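Local coordinates for glypican-1 (Homo sapiens, PDB 4YWT), which carries heparan sulfate chains at the cell surface, binds alpha-4 (V) collagen through them and takes part in Schwann cell myelination, at residues N434-P439 and V443-P448; T120-F125 and E131-N136; K302-S307 and R366-S371; Q36-K41 and S70-N75. The protein carries 3 engineered substitutions. All blocks are in the same frame, centred on the assembly; numbering follows the deposited sequence.

Contact 1: N434-P439 and V443-P448; sequences NQINNP and VDITKP. With CA (calcium ion), chain G.
Ile445 lays its branched side chain against Ile436, and the pair shows how a long loop can be folded on itself by a few apolar atoms and a hydrated metal. From CB, the CG2 methyl of Ile445 turns to the backbone, 3.9 Å from Ile436 N and as near to its CA. The other branch starts in the tight position between backbone N and carbonyl carbon (chi1 66°) and then runs extended, so that CD1 arrives 3.9 Å from Ile436 CB and also meets Ile436 CD1. Two residues earlier, Val443 faces the preceding turn, with its CB 4.1 Å from Gln435 CB. Both segments belong to the loop that leads from strand 420-421 to helix 450-471, and two type I beta turns, Gln435 to Asn438 and Asp444 to Lys447, give it shape. No direct hydrogen bond joins the segments; water does the bridging. A calcium ion is bound by Ile436 O at 2.4 Å and by three waters. One of these donates to Gln435 O and accepts from Val443 N, 3.1 Å away, while another donates to Val443 O. On the first turn, Asn438 ND2 gives a bond of 2.8 Å to Gln435 OE1, nearly in line with its C=O and in the amide plane of Asn438. The Asn438 ND2 group also reaches Asn273 O of helix 268-278, which ties the calcium-bearing turn to the helical body.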
loop_
_atom_site.group_PDB
_atom_site.type_symbol
_atom_site.label_atom_id
_atom_site.label_comp_id
_atom_site.label_asym_id
_atom_site.label_seq_id
_atom_site.Cartn_x
_atom_site.Cartn_y
_atom_site.Cartn_z
ATOM N N ASN A 434 -9.137 23.532 1.660
ATOM C CA ASN A 434 -9.970 23.919 0.525
ATOM C C ASN A 434 -11.470 23.856 0.803
ATOM O O ASN A 434 -12.276 24.222 -0.051
ATOM C CB ASN A 434 -9.646 23.041 -0.686
ATOM C CG ASN A 434 -8.395 23.489 -1.411
ATOM O OD1 ASN A 434 -8.139 24.684 -1.547
ATOM N ND2 ASN A 434 -7.608 22.528 -1.883
ATOM N N GLN A 435 -11.844 23.397 1.993
ATOM C CA GLN A 435 -13.255 23.246 2.338
ATOM C C GLN A 435 -13.771 24.369 3.228
ATOM O O GLN A 435 -14.889 24.294 3.737
ATOM C CB GLN A 435 -13.495 21.902 3.028
ATOM C CG GLN A 435 -12.945 20.711 2.273
ATOM C CD GLN A 435 -13.376 20.689 0.822
ATOM O OE1 GLN A 435 -14.541 20.930 0.503
ATOM N NE2 GLN A 435 -12.432 20.399 -0.069
ATOM N N ILE A 436 -12.960 25.406 3.416
ATOM C CA ILE A 436 -13.345 26.524 4.271
ATOM C C ILE A 436 -14.591 27.225 3.713
ATOM O O ILE A 436 -15.457 27.666 4.471
ATOM C CB ILE A 436 -12.173 27.535 4.436
ATOM C CG1 ILE A 436 -12.574 28.698 5.348
ATOM C CG2 ILE A 436 -11.677 28.040 3.085
ATOM C CD1 ILE A 436 -11.480 29.738 5.528
ATOM N N ASN A 437 -14.673 27.314 2.389
ATOM C CA ASN A 437 -15.803 27.941 1.706
ATOM C C ASN A 437 -16.891 26.987 1.203
ATOM O O ASN A 437 -17.816 27.424 0.519
ATOM C CB ASN A 437 -15.296 28.786 0.538
ATOM C CG ASN A 437 -14.639 30.071 0.999
ATOM O OD1 ASN A 437 -14.891 30.544 2.108
ATOM N ND2 ASN A 437 -13.797 30.646 0.149
ATOM N N ASN A 438 -16.770 25.696 1.508
ATOM C CA ASN A 438 -17.705 24.696 0.985
ATOM C C ASN A 438 -19.155 25.031 1.341
ATOM O O ASN A 438 -19.519 25.081 2.516
ATOM C CB ASN A 438 -17.338 23.304 1.516
ATOM C CG ASN A 438 -18.067 22.178 0.793
ATOM O OD1 ASN A 438 -19.264 22.264 0.516
ATOM N ND2 ASN A 438 -17.341 21.109 0.491
ATOM N N PRO A 439 -19.987 25.257 0.312
ATOM C CA PRO A 439 -21.380 25.692 0.480
ATOM C C PRO A 439 -22.278 24.627 1.103
ATOM O O PRO A 439 -23.187 24.955 1.864
ATOM C CB PRO A 439 -21.823 26.000 -0.954
ATOM C CG PRO A 439 -20.959 25.134 -1.806
ATOM C CD PRO A 439 -19.629 25.082 -1.106
ATOM N N VAL A 443 -17.063 23.101 7.263
ATOM C CA VAL A 443 -15.955 22.362 7.838
ATOM C C VAL A 443 -14.967 23.314 8.487
ATOM O O VAL A 443 -14.511 24.269 7.858
ATOM C CB VAL A 443 -15.225 21.528 6.769
ATOM C CG1 VAL A 443 -14.120 20.703 7.403
ATOM C CG2 VAL A 443 -16.207 20.638 6.025
ATOM N N ASP A 444 -14.630 23.051 9.744
ATOM C CA ASP A 444 -13.633 23.860 10.423
ATOM C C ASP A 444 -12.264 23.308 10.059
ATOM O O ASP A 444 -11.946 22.163 10.369
ATOM C CB ASP A 444 -13.852 23.843 11.935
ATOM C CG ASP A 444 -12.750 24.553 12.692
ATOM O OD1 ASP A 444 -12.305 25.624 12.228
ATOM O OD2 ASP A 444 -12.329 24.040 13.749
ATOM N N ILE A 445 -11.458 24.135 9.402
ATOM C CA ILE A 445 -10.200 23.674 8.832
ATOM C C ILE A 445 -9.071 23.709 9.854
ATOM O O ILE A 445 -7.991 23.170 9.615
ATOM C CB ILE A 445 -9.802 24.518 7.608
ATOM C CG1 ILE A 445 -9.493 25.957 8.022
ATOM C CG2 ILE A 445 -10.915 24.500 6.576
ATOM C CD1 ILE A 445 -9.200 26.872 6.852
ATOM N N THR A 446 -9.328 24.339 10.994
ATOM C CA THR A 446 -8.323 24.462 12.042
ATOM C C THR A 446 -8.341 23.256 12.974
ATOM O O THR A 446 -7.561 23.183 13.924
ATOM C CB THR A 446 -8.525 25.744 12.873
ATOM O OG1 THR A 446 -9.597 25.553 13.803
ATOM C CG2 THR A 446 -8.844 26.918 11.967
ATOM N N LYS A 447 -9.234 22.310 12.697
ATOM C CA LYS A 447 -9.351 21.111 13.524
ATOM C C LYS A 447 -9.136 19.828 12.721
ATOM O O LYS A 447 -10.092 19.105 12.436
ATOM C CB LYS A 447 -10.721 21.071 14.204
ATOM N N PRO A 448 -7.876 19.537 12.357
ATOM C CA PRO A 448 -7.588 18.300 11.623
ATOM C C PRO A 448 -7.693 17.069 12.517
ATOM O O PRO A 448 -7.528 17.173 13.732
ATOM C CB PRO A 448 -6.149 18.504 11.144
ATOM C CG PRO A 448 -5.556 19.428 12.141
ATOM C CD PRO A 448 -6.664 20.347 12.568
HETATM CA CA CA G . -17.383 27.745 5.868
HETATM O O HOH W 1 -17.170 25.455 5.210
HETATM O O HOH W 2 -16.261 26.511 7.578
HETATM O O HOH W 3 -17.013 30.075 5.490
#

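Contact 2: T120-F125 and E131-N136; sequences TLQATF and ELYTQN
Tyr133 does nearly all the work of segment 131-136 in meeting Phe125, Leu121 and Gln122 of the long helix. Just ahead of it, Leu132 turns to helix 158-177, where it packs on Leu173 and Gln176. Tyr133 itself has CG anti to its backbone N (chi1 160°), which carries the ring to helix 70-129 near its C-terminal end. Phe125 CB sits over one face of this ring, 3.8 Å from the centroid and 19° off the normal, in a CH-pi contact. Beyond CB the phenyl ring of Phe125 presents its edge to the same tyrosine in an offset edge-to-face pair, with centroids 5.5 Å apart and planes at 80°. The chain leaves helix 70-129 and, after a single residue, enters the one-turn helix 131-134, which runs back, so that residues close in sequence pack side by side. Farther out along the tyrosine, Leu121 CD2 touches Tyr133 CE1 at 3.5 Å; Leu121 and Phe125 also pack on helix 316-328. At the tip, Tyr133 OH lies 3.6 Å from Gln122 CG, a van der Waals contact with the methylene; the amide oxygen of Gln122 goes elsewhere, accepting a hydrogen bond from Arg141. The helix ends with Thr134, and Asn136 then bends back so that its ND2 donates to Leu132 O at 2.6 Å. The OD1 of Asn136 accepts from Arg172 of helix 158-177.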
loop_
_atom_site.group_PDB
_atom_site.type_symbol
_atom_site.label_atom_id
_atom_site.label_comp_id
_atom_site.label_asym_id
_atom_site.label_seq_id
_atom_site.Cartn_x
_atom_site.Cartn_y
_atom_site.Cartn_z
ATOM N N THR A 120 19.057 -25.284 -3.685
ATOM C CA THR A 120 19.811 -25.543 -4.905
ATOM C C THR A 120 21.290 -25.718 -4.587
ATOM O O THR A 120 21.949 -26.624 -5.108
ATOM C CB THR A 120 19.634 -24.411 -5.934
ATOM O OG1 THR A 120 18.238 -24.183 -6.163
ATOM C CG2 THR A 120 20.311 -24.770 -7.250
ATOM N N LEU A 121 21.804 -24.848 -3.720
ATOM C CA LEU A 121 23.186 -24.956 -3.276
ATOM C C LEU A 121 23.430 -26.301 -2.596
ATOM O O LEU A 121 24.342 -27.035 -2.971
ATOM C CB LEU A 121 23.542 -23.806 -2.329
ATOM C CG LEU A 121 24.949 -23.814 -1.721
ATOM C CD1 LEU A 121 25.504 -22.402 -1.669
ATOM C CD2 LEU A 121 24.945 -24.426 -0.328
ATOM N N GLN A 122 22.607 -26.618 -1.599
ATOM C CA GLN A 122 22.754 -27.863 -0.849
ATOM C C GLN A 122 22.678 -29.097 -1.743
ATOM O O GLN A 122 23.314 -30.114 -1.465
ATOM C CB GLN A 122 21.688 -27.961 0.243
ATOM C CG GLN A 122 21.865 -26.977 1.383
ATOM C CD GLN A 122 20.788 -27.123 2.439
ATOM O OE1 GLN A 122 20.923 -26.617 3.553
ATOM N NE2 GLN A 122 19.712 -27.819 2.095
ATOM N N ALA A 123 21.902 -29.005 -2.817
ATOM C CA ALA A 123 21.704 -30.149 -3.698
ATOM C C ALA A 123 22.818 -30.303 -4.737
ATOM O O ALA A 123 23.200 -31.424 -5.076
ATOM C CB ALA A 123 20.358 -30.044 -4.391
ATOM N N THR A 124 23.336 -29.186 -5.240
ATOM C CA THR A 124 24.280 -29.242 -6.357
ATOM C C THR A 124 25.752 -29.156 -5.946
ATOM O O THR A 124 26.614 -29.738 -6.604
ATOM C CB THR A 124 24.000 -28.118 -7.370
ATOM O OG1 THR A 124 24.155 -26.846 -6.730
ATOM C CG2 THR A 124 22.587 -28.239 -7.919
ATOM N N PHE A 125 26.037 -28.429 -4.869
ATOM C CA PHE A 125 27.419 -28.202 -4.435
ATOM C C PHE A 125 28.240 -29.458 -4.088
ATOM O O PHE A 125 29.418 -29.516 -4.436
ATOM C CB PHE A 125 27.438 -27.248 -3.236
ATOM C CG PHE A 125 27.570 -25.800 -3.618
ATOM C CD1 PHE A 125 26.863 -25.286 -4.693
ATOM C CD2 PHE A 125 28.401 -24.953 -2.902
ATOM C CE1 PHE A 125 26.984 -23.955 -5.049
ATOM C CE2 PHE A 125 28.526 -23.621 -3.253
ATOM C CZ PHE A 125 27.815 -23.121 -4.328
ATOM N N GLU A 131 34.237 -32.329 -0.880
ATOM C CA GLU A 131 34.650 -32.042 0.491
ATOM C C GLU A 131 34.860 -30.548 0.719
ATOM O O GLU A 131 34.775 -30.071 1.852
ATOM C CB GLU A 131 35.927 -32.810 0.836
ATOM N N LEU A 132 35.141 -29.823 -0.360
ATOM C CA LEU A 132 35.270 -28.373 -0.300
ATOM C C LEU A 132 34.005 -27.745 0.271
ATOM O O LEU A 132 34.069 -26.852 1.117
ATOM C CB LEU A 132 35.558 -27.793 -1.684
ATOM C CG LEU A 132 37.007 -27.794 -2.167
ATOM C CD1 LEU A 132 37.160 -26.863 -3.356
ATOM C CD2 LEU A 132 37.956 -27.401 -1.046
ATOM N N TYR A 133 32.854 -28.220 -0.194
ATOM C CA TYR A 133 31.582 -27.724 0.310
ATOM C C TYR A 133 31.142 -28.451 1.574
ATOM O O TYR A 133 30.797 -27.813 2.569
ATOM C CB TYR A 133 30.478 -27.849 -0.741
ATOM C CG TYR A 133 29.102 -27.802 -0.114
ATOM C CD1 TYR A 133 28.597 -26.617 0.404
ATOM C CD2 TYR A 133 28.321 -28.947 -0.013
ATOM C CE1 TYR A 133 27.352 -26.569 0.994
ATOM C CE2 TYR A 133 27.071 -28.907 0.576
ATOM C CZ TYR A 133 26.593 -27.714 1.076
ATOM O OH TYR A 133 25.349 -27.663 1.663
ATOM N N THR A 134 31.143 -29.782 1.526
ATOM C CA THR A 134 30.527 -30.585 2.584
ATOM C C THR A 134 31.137 -30.349 3.967
ATOM O O THR A 134 30.465 -30.524 4.982
ATOM C CB THR A 134 30.608 -32.092 2.270
ATOM O OG1 THR A 134 31.977 -32.475 2.097
ATOM C CG2 THR A 134 29.830 -32.417 1.002
ATOM N N GLN A 135 32.404 -29.948 4.006
ATOM C CA GLN A 135 33.069 -29.676 5.277
ATOM C C GLN A 135 33.012 -28.196 5.641
ATOM O O GLN A 135 33.645 -27.756 6.601
ATOM C CB GLN A 135 34.523 -30.151 5.236
ATOM C CG GLN A 135 34.663 -31.657 5.111
ATOM C CD GLN A 135 34.106 -32.391 6.316
ATOM O OE1 GLN A 135 32.987 -32.905 6.281
ATOM N NE2 GLN A 135 34.883 -32.441 7.392
ATOM N N ASN A 136 32.243 -27.435 4.870
ATOM C CA ASN A 136 32.050 -26.016 5.134
ATOM C C ASN A 136 30.588 -25.627 4.963
ATOM O O ASN A 136 30.263 -24.451 4.806
ATOM C CB ASN A 136 32.930 -25.175 4.209
ATOM C CG ASN A 136 34.407 -25.466 4.386
ATOM O OD1 ASN A 136 34.928 -25.445 5.501
ATOM N ND2 ASN A 136 35.088 -25.755 3.284
#

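Contact 3: K302-S307 and R366-S371; sequences KFWGTS and RERPPS
Arg368 crosses Trp304 at about a right angle, with the aliphatic part of its chain over the indole and its guanidinium carried past the ring toward the backbone beyond. The chain is extended as far as CD and then bends at chi3 (-49°). CD stands over one face of the five-membered ring, 3.9 Å from the centroid and 29° off the normal, a CH-pi contact. The next atom, Arg368 NE, is 3.3 Å from Trp304 CD1, and it also passes close to Trp304 CG and CB. The guanidinium does not lie flat on the indole: the two planes are 69° apart, so the groups are not stacked in parallel. Beyond the ring, Arg368 NH2 comes to 2.6 Å from Gly305 O. Arg368 NE has a weak hydrogen bond to Val309 O, and the backbone of Arg368 pairs with that of Gly308. Phe303 CB lies over the other face of the indole, so the ring is held between it and Arg368 CD; Trp304 also packs on Leu374 and Val378 of helix 373-387. What results is a loop-to-loop contact at the surface of the elongated, predominantly alpha-helical glypican core, where the connection entering helix 316-328 meets the one entering helix 373-387 through a CH-pi pair of arginine and tryptophan.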
loop_
_atom_site.group_PDB
_atom_site.type_symbol
_atom_site.label_atom_id
_atom_site.label_comp_id
_atom_site.label_asym_id
_atom_site.label_seq_id
_atom_site.Cartn_x
_atom_site.Cartn_y
_atom_site.Cartn_z
ATOM N N LYS A 302 15.596 -1.475 -8.355
ATOM C CA LYS A 302 16.816 -1.888 -7.670
ATOM C C LYS A 302 16.850 -3.384 -7.375
ATOM O O LYS A 302 17.840 -3.889 -6.847
ATOM C CB LYS A 302 16.983 -1.102 -6.366
ATOM C CG LYS A 302 17.176 0.388 -6.572
ATOM C CD LYS A 302 18.263 0.655 -7.601
ATOM C CE LYS A 302 18.704 2.110 -7.579
ATOM N NZ LYS A 302 19.848 2.348 -8.502
ATOM N N PHE A 303 15.776 -4.089 -7.717
ATOM C CA PHE A 303 15.729 -5.536 -7.519
ATOM C C PHE A 303 16.732 -6.226 -8.439
ATOM O O PHE A 303 17.202 -7.327 -8.150
ATOM C CB PHE A 303 14.317 -6.080 -7.766
ATOM C CG PHE A 303 13.300 -5.636 -6.744
ATOM C CD1 PHE A 303 13.680 -4.905 -5.627
ATOM C CD2 PHE A 303 11.961 -5.959 -6.902
ATOM C CE1 PHE A 303 12.743 -4.500 -4.693
ATOM C CE2 PHE A 303 11.020 -5.558 -5.969
ATOM C CZ PHE A 303 11.411 -4.827 -4.865
ATOM N N TRP A 304 17.058 -5.568 -9.548
ATOM C CA TRP A 304 18.048 -6.080 -10.489
ATOM C C TRP A 304 19.192 -5.097 -10.690
ATOM O O TRP A 304 19.108 -3.935 -10.288
ATOM C CB TRP A 304 17.412 -6.382 -11.844
ATOM C CG TRP A 304 16.248 -7.309 -11.796
ATOM C CD1 TRP A 304 16.276 -8.668 -11.912
ATOM C CD2 TRP A 304 14.874 -6.946 -11.638
ATOM N NE1 TRP A 304 15.000 -9.175 -11.830
ATOM C CE2 TRP A 304 14.121 -8.137 -11.662
ATOM C CE3 TRP A 304 14.205 -5.729 -11.476
ATOM C CZ2 TRP A 304 12.735 -8.146 -11.531
ATOM C CZ3 TRP A 304 12.828 -5.739 -11.345
ATOM C CH2 TRP A 304 12.108 -6.940 -11.371
ATOM N N GLY A 305 20.260 -5.575 -11.319
ATOM C CA GLY A 305 21.351 -4.718 -11.739
ATOM C C GLY A 305 21.118 -4.243 -13.161
ATOM O O GLY A 305 20.068 -4.510 -13.747
ATOM N N THR A 306 22.093 -3.531 -13.715
ATOM C CA THR A 306 21.979 -2.994 -15.068
ATOM C C THR A 306 22.634 -3.882 -16.129
ATOM O O THR A 306 22.600 -3.564 -17.318
ATOM C CB THR A 306 22.597 -1.586 -15.157
ATOM O OG1 THR A 306 23.961 -1.634 -14.718
ATOM C CG2 THR A 306 21.824 -0.609 -14.281
ATOM N N SER A 307 23.227 -4.992 -15.700
ATOM C CA SER A 307 24.040 -5.818 -16.592
ATOM C C SER A 307 23.265 -6.928 -17.305
ATOM O O SER A 307 23.852 -7.730 -18.032
ATOM C CB SER A 307 25.207 -6.434 -15.816
ATOM O OG SER A 307 26.112 -5.434 -15.380
ATOM N N ARG A 366 23.570 -16.402 -14.492
ATOM C CA ARG A 366 22.820 -16.560 -15.733
ATOM C C ARG A 366 22.171 -15.239 -16.133
ATOM O O ARG A 366 21.828 -14.423 -15.276
ATOM C CB ARG A 366 21.762 -17.657 -15.575
ATOM C CG ARG A 366 20.931 -17.931 -16.820
ATOM C CD ARG A 366 19.956 -19.074 -16.591
ATOM N NE ARG A 366 19.158 -19.360 -17.780
ATOM C CZ ARG A 366 18.364 -20.419 -17.908
ATOM N NH1 ARG A 366 18.262 -21.297 -16.920
ATOM N NH2 ARG A 366 17.673 -20.600 -19.025
ATOM N N GLU A 367 22.019 -15.027 -17.438
ATOM C CA GLU A 367 21.365 -13.831 -17.956
ATOM C C GLU A 367 19.939 -13.713 -17.429
ATOM O O GLU A 367 19.262 -14.719 -17.217
ATOM C CB GLU A 367 21.358 -13.844 -19.487
ATOM N N ARG A 368 19.494 -12.481 -17.208
ATOM C CA ARG A 368 18.141 -12.240 -16.726
ATOM C C ARG A 368 17.126 -12.648 -17.786
ATOM O O ARG A 368 17.192 -12.180 -18.924
ATOM C CB ARG A 368 17.952 -10.768 -16.348
ATOM C CG ARG A 368 16.640 -10.477 -15.637
ATOM C CD ARG A 368 16.430 -8.985 -15.429
ATOM N NE ARG A 368 17.606 -8.333 -14.859
ATOM C CZ ARG A 368 18.253 -7.325 -15.435
ATOM N NH1 ARG A 368 17.835 -6.848 -16.600
ATOM N NH2 ARG A 368 19.316 -6.792 -14.848
ATOM N N PRO A 369 16.188 -13.535 -17.416
ATOM C CA PRO A 369 15.136 -13.985 -18.334
ATOM C C PRO A 369 14.310 -12.813 -18.849
ATOM O O PRO A 369 14.199 -11.805 -18.148
ATOM C CB PRO A 369 14.283 -14.917 -17.465
ATOM C CG PRO A 369 15.190 -15.351 -16.366
ATOM C CD PRO A 369 16.083 -14.180 -16.097
ATOM N N PRO A 370 13.747 -12.936 -20.062
ATOM C CA PRO A 370 12.877 -11.886 -20.605
ATOM C C PRO A 370 11.740 -11.589 -19.640
ATOM O O PRO A 370 11.379 -10.431 -19.429
ATOM C CB PRO A 370 12.358 -12.493 -21.915
ATOM C CG PRO A 370 12.564 -13.971 -21.768
ATOM C CD PRO A 370 13.806 -14.113 -20.944
ATOM N N SER A 371 11.186 -12.644 -19.053
ATOM C CA SER A 371 10.220 -12.496 -17.980
ATOM C C SER A 371 10.410 -13.586 -16.931
ATOM O O SER A 371 10.573 -14.762 -17.261
ATOM C CB SER A 371 8.795 -12.531 -18.528
ATOM O OG SER A 371 7.853 -12.452 -17.475
#

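Contact 4: Q36-K41 and S70-N75; sequences QIYGAK and SEMEEN
Tyr38 reaches from helix 32-39 to the first turns of helix 70-129, combining one polar bond with a methionine laid over its ring. The polar part is a single hydrogen bond: Asn75 ND2 donates to Tyr38 OH over 2.7 Å at an angle of 158°. The hydroxyl oxygen is in the amide plane of Asn75, and the donor nitrogen meets the tyrosine at its edge, near the ring plane. Ring and amide planes differ by 34°, so the two flat groups are only moderately turned against each other. The apolar part belongs to Met72. Its CG lies over one face of the Tyr38 ring, 3.8 Å from the centroid, in a CH-pi contact, and comes within 3.5 Å of Tyr38 CZ. The chain then bends at chi3 (60°), bringing the terminal methyl CE back to 4.0 Å from Tyr38 CG at the root of the ring. Between these carbons the sulfur stands above the same face, with SD 4.6 Å from the centroid, a Met-aromatic contact at a distance. Backbone contributes too, since Met72 CA is 3.5 Å from Tyr38 OH. With CG anti to the backbone N, the Tyr38 ring is directed at helix 70-129. Phe43 meets the Tyr38 ring and also touches Asn75, while Val48 packs on Tyr38 and Pro49 on Met72, so the short N-terminal helix is held against the start of helix 70-129 with connecting loop packed around the joint.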
loop_
_atom_site.group_PDB
_atom_site.type_symbol
_atom_site.label_atom_id
_atom_site.label_comp_id
_atom_site.label_asym_id
_atom_site.label_seq_id
_atom_site.Cartn_x
_atom_site.Cartn_y
_atom_site.Cartn_z
ATOM N N GLN A 36 -44.219 4.760 1.012
ATOM C CA GLN A 36 -43.763 3.438 0.597
ATOM C C GLN A 36 -42.249 3.291 0.732
ATOM O O GLN A 36 -41.762 2.256 1.184
ATOM C CB GLN A 36 -44.190 3.149 -0.846
ATOM C CG GLN A 36 -43.175 2.338 -1.641
ATOM C CD GLN A 36 -43.676 1.959 -3.018
ATOM O OE1 GLN A 36 -44.854 2.129 -3.333
ATOM N NE2 GLN A 36 -42.779 1.441 -3.850
ATOM N N ILE A 37 -41.508 4.326 0.344
ATOM C CA ILE A 37 -40.051 4.286 0.422
ATOM C C ILE A 37 -39.580 4.259 1.876
ATOM O O ILE A 37 -38.702 3.476 2.239
ATOM C CB ILE A 37 -39.415 5.486 -0.309
ATOM C CG1 ILE A 37 -39.648 5.368 -1.817
ATOM C CG2 ILE A 37 -37.925 5.566 -0.022
ATOM C CD1 ILE A 37 -39.130 6.544 -2.612
ATOM N N TYR A 38 -40.185 5.103 2.705
ATOM C CA TYR A 38 -39.859 5.169 4.127
ATOM C C TYR A 38 -40.217 3.870 4.843
ATOM O O TYR A 38 -39.575 3.493 5.823
ATOM C CB TYR A 38 -40.585 6.353 4.772
ATOM C CG TYR A 38 -40.343 6.536 6.253
ATOM C CD1 TYR A 38 -39.164 7.099 6.720
ATOM C CD2 TYR A 38 -41.310 6.177 7.182
ATOM C CE1 TYR A 38 -38.947 7.279 8.073
ATOM C CE2 TYR A 38 -41.105 6.359 8.534
ATOM C CZ TYR A 38 -39.922 6.910 8.975
ATOM O OH TYR A 38 -39.713 7.087 10.324
ATOM N N GLY A 39 -41.243 3.187 4.342
ATOM C CA GLY A 39 -41.699 1.941 4.932
ATOM C C GLY A 39 -40.865 0.742 4.524
ATOM O O GLY A 39 -40.579 -0.134 5.341
ATOM N N ALA A 40 -40.466 0.705 3.256
ATOM C CA ALA A 40 -39.636 -0.377 2.736
ATOM C C ALA A 40 -38.219 -0.285 3.290
ATOM O O ALA A 40 -37.392 -1.169 3.067
ATOM C CB ALA A 40 -39.615 -0.347 1.215
ATOM N N LYS A 41 -37.948 0.796 4.014
ATOM C CA LYS A 41 -36.647 1.011 4.626
ATOM C C LYS A 41 -36.652 0.632 6.105
ATOM O O LYS A 41 -35.731 0.972 6.845
ATOM C CB LYS A 41 -36.216 2.468 4.450
ATOM C CG LYS A 41 -35.708 2.785 3.054
ATOM C CD LYS A 41 -35.320 4.246 2.919
ATOM C CE LYS A 41 -34.402 4.457 1.727
ATOM N NZ LYS A 41 -33.106 3.741 1.898
ATOM N N SER A 70 -40.517 14.590 12.232
ATOM C CA SER A 70 -39.246 14.616 12.949
ATOM C C SER A 70 -38.613 13.227 12.998
ATOM O O SER A 70 -37.432 13.056 12.683
ATOM C CB SER A 70 -39.443 15.159 14.366
ATOM O OG SER A 70 -38.201 15.322 15.029
ATOM N N GLU A 71 -39.415 12.240 13.390
ATOM C CA GLU A 71 -38.972 10.853 13.439
ATOM C C GLU A 71 -38.506 10.383 12.064
ATOM O O GLU A 71 -37.493 9.692 11.944
ATOM C CB GLU A 71 -40.094 9.949 13.955
ATOM C CG GLU A 71 -40.476 10.204 15.407
ATOM C CD GLU A 71 -41.822 9.604 15.773
ATOM O OE1 GLU A 71 -42.198 8.576 15.171
ATOM O OE2 GLU A 71 -42.500 10.155 16.665
ATOM N N MET A 72 -39.249 10.771 11.031
ATOM C CA MET A 72 -38.896 10.427 9.659
ATOM C C MET A 72 -37.557 11.032 9.255
ATOM O O MET A 72 -36.695 10.340 8.714
ATOM C CB MET A 72 -39.986 10.889 8.689
ATOM C CG MET A 72 -41.299 10.139 8.814
ATOM S SD MET A 72 -42.511 10.683 7.595
ATOM C CE MET A 72 -41.642 10.314 6.072
ATOM N N GLU A 73 -37.393 12.324 9.521
ATOM C CA GLU A 73 -36.170 13.036 9.168
ATOM C C GLU A 73 -34.961 12.424 9.867
ATOM O O GLU A 73 -33.930 12.168 9.237
ATOM C CB GLU A 73 -36.292 14.522 9.522
ATOM C CG GLU A 73 -35.411 15.438 8.681
ATOM C CD GLU A 73 -35.306 16.839 9.256
ATOM O OE1 GLU A 73 -35.526 17.001 10.475
ATOM O OE2 GLU A 73 -35.006 17.778 8.489
ATOM N N GLU A 74 -35.097 12.185 11.169
ATOM C CA GLU A 74 -34.027 11.575 11.953
ATOM C C GLU A 74 -33.672 10.184 11.429
ATOM O O GLU A 74 -32.495 9.874 11.208
ATOM C CB GLU A 74 -34.424 11.497 13.429
ATOM C CG GLU A 74 -34.445 12.842 14.138
ATOM C CD GLU A 74 -34.906 12.736 15.580
ATOM O OE1 GLU A 74 -35.476 11.687 15.949
ATOM O OE2 GLU A 74 -34.692 13.699 16.346
ATOM N N ASN A 75 -34.694 9.356 11.227
ATOM C CA ASN A 75 -34.504 8.002 10.716
ATOM C C ASN A 75 -33.782 7.980 9.371
ATOM O O ASN A 75 -32.835 7.215 9.175
ATOM C CB ASN A 75 -35.852 7.289 10.591
ATOM C CG ASN A 75 -36.373 6.788 11.925
ATOM O OD1 ASN A 75 -35.599 6.449 12.820
ATOM N ND2 ASN A 75 -37.694 6.734 12.062
#

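In the fold
Contacts 2 and 4 both use helix 70-129, one near its end and the other at its beginning, with centres about 76 Å apart on opposite sides of the chain's centre. Each rests on a tyrosine, yet contact 2 is buried and has no hydrogen bond across its segments, whereas the partly buried contact 4 adds one. Contact 3 joins two loops, while contact 1 folds one loop on itself. Contact 3 lies at the surface, about 26 Å from contact 2 between centres, and pairs a charged side chain with an indole. Contact 1, partly buried and nearer to contact 4 than to the others, relies on aliphatic packing and calcium-bound water. No two of the four touch.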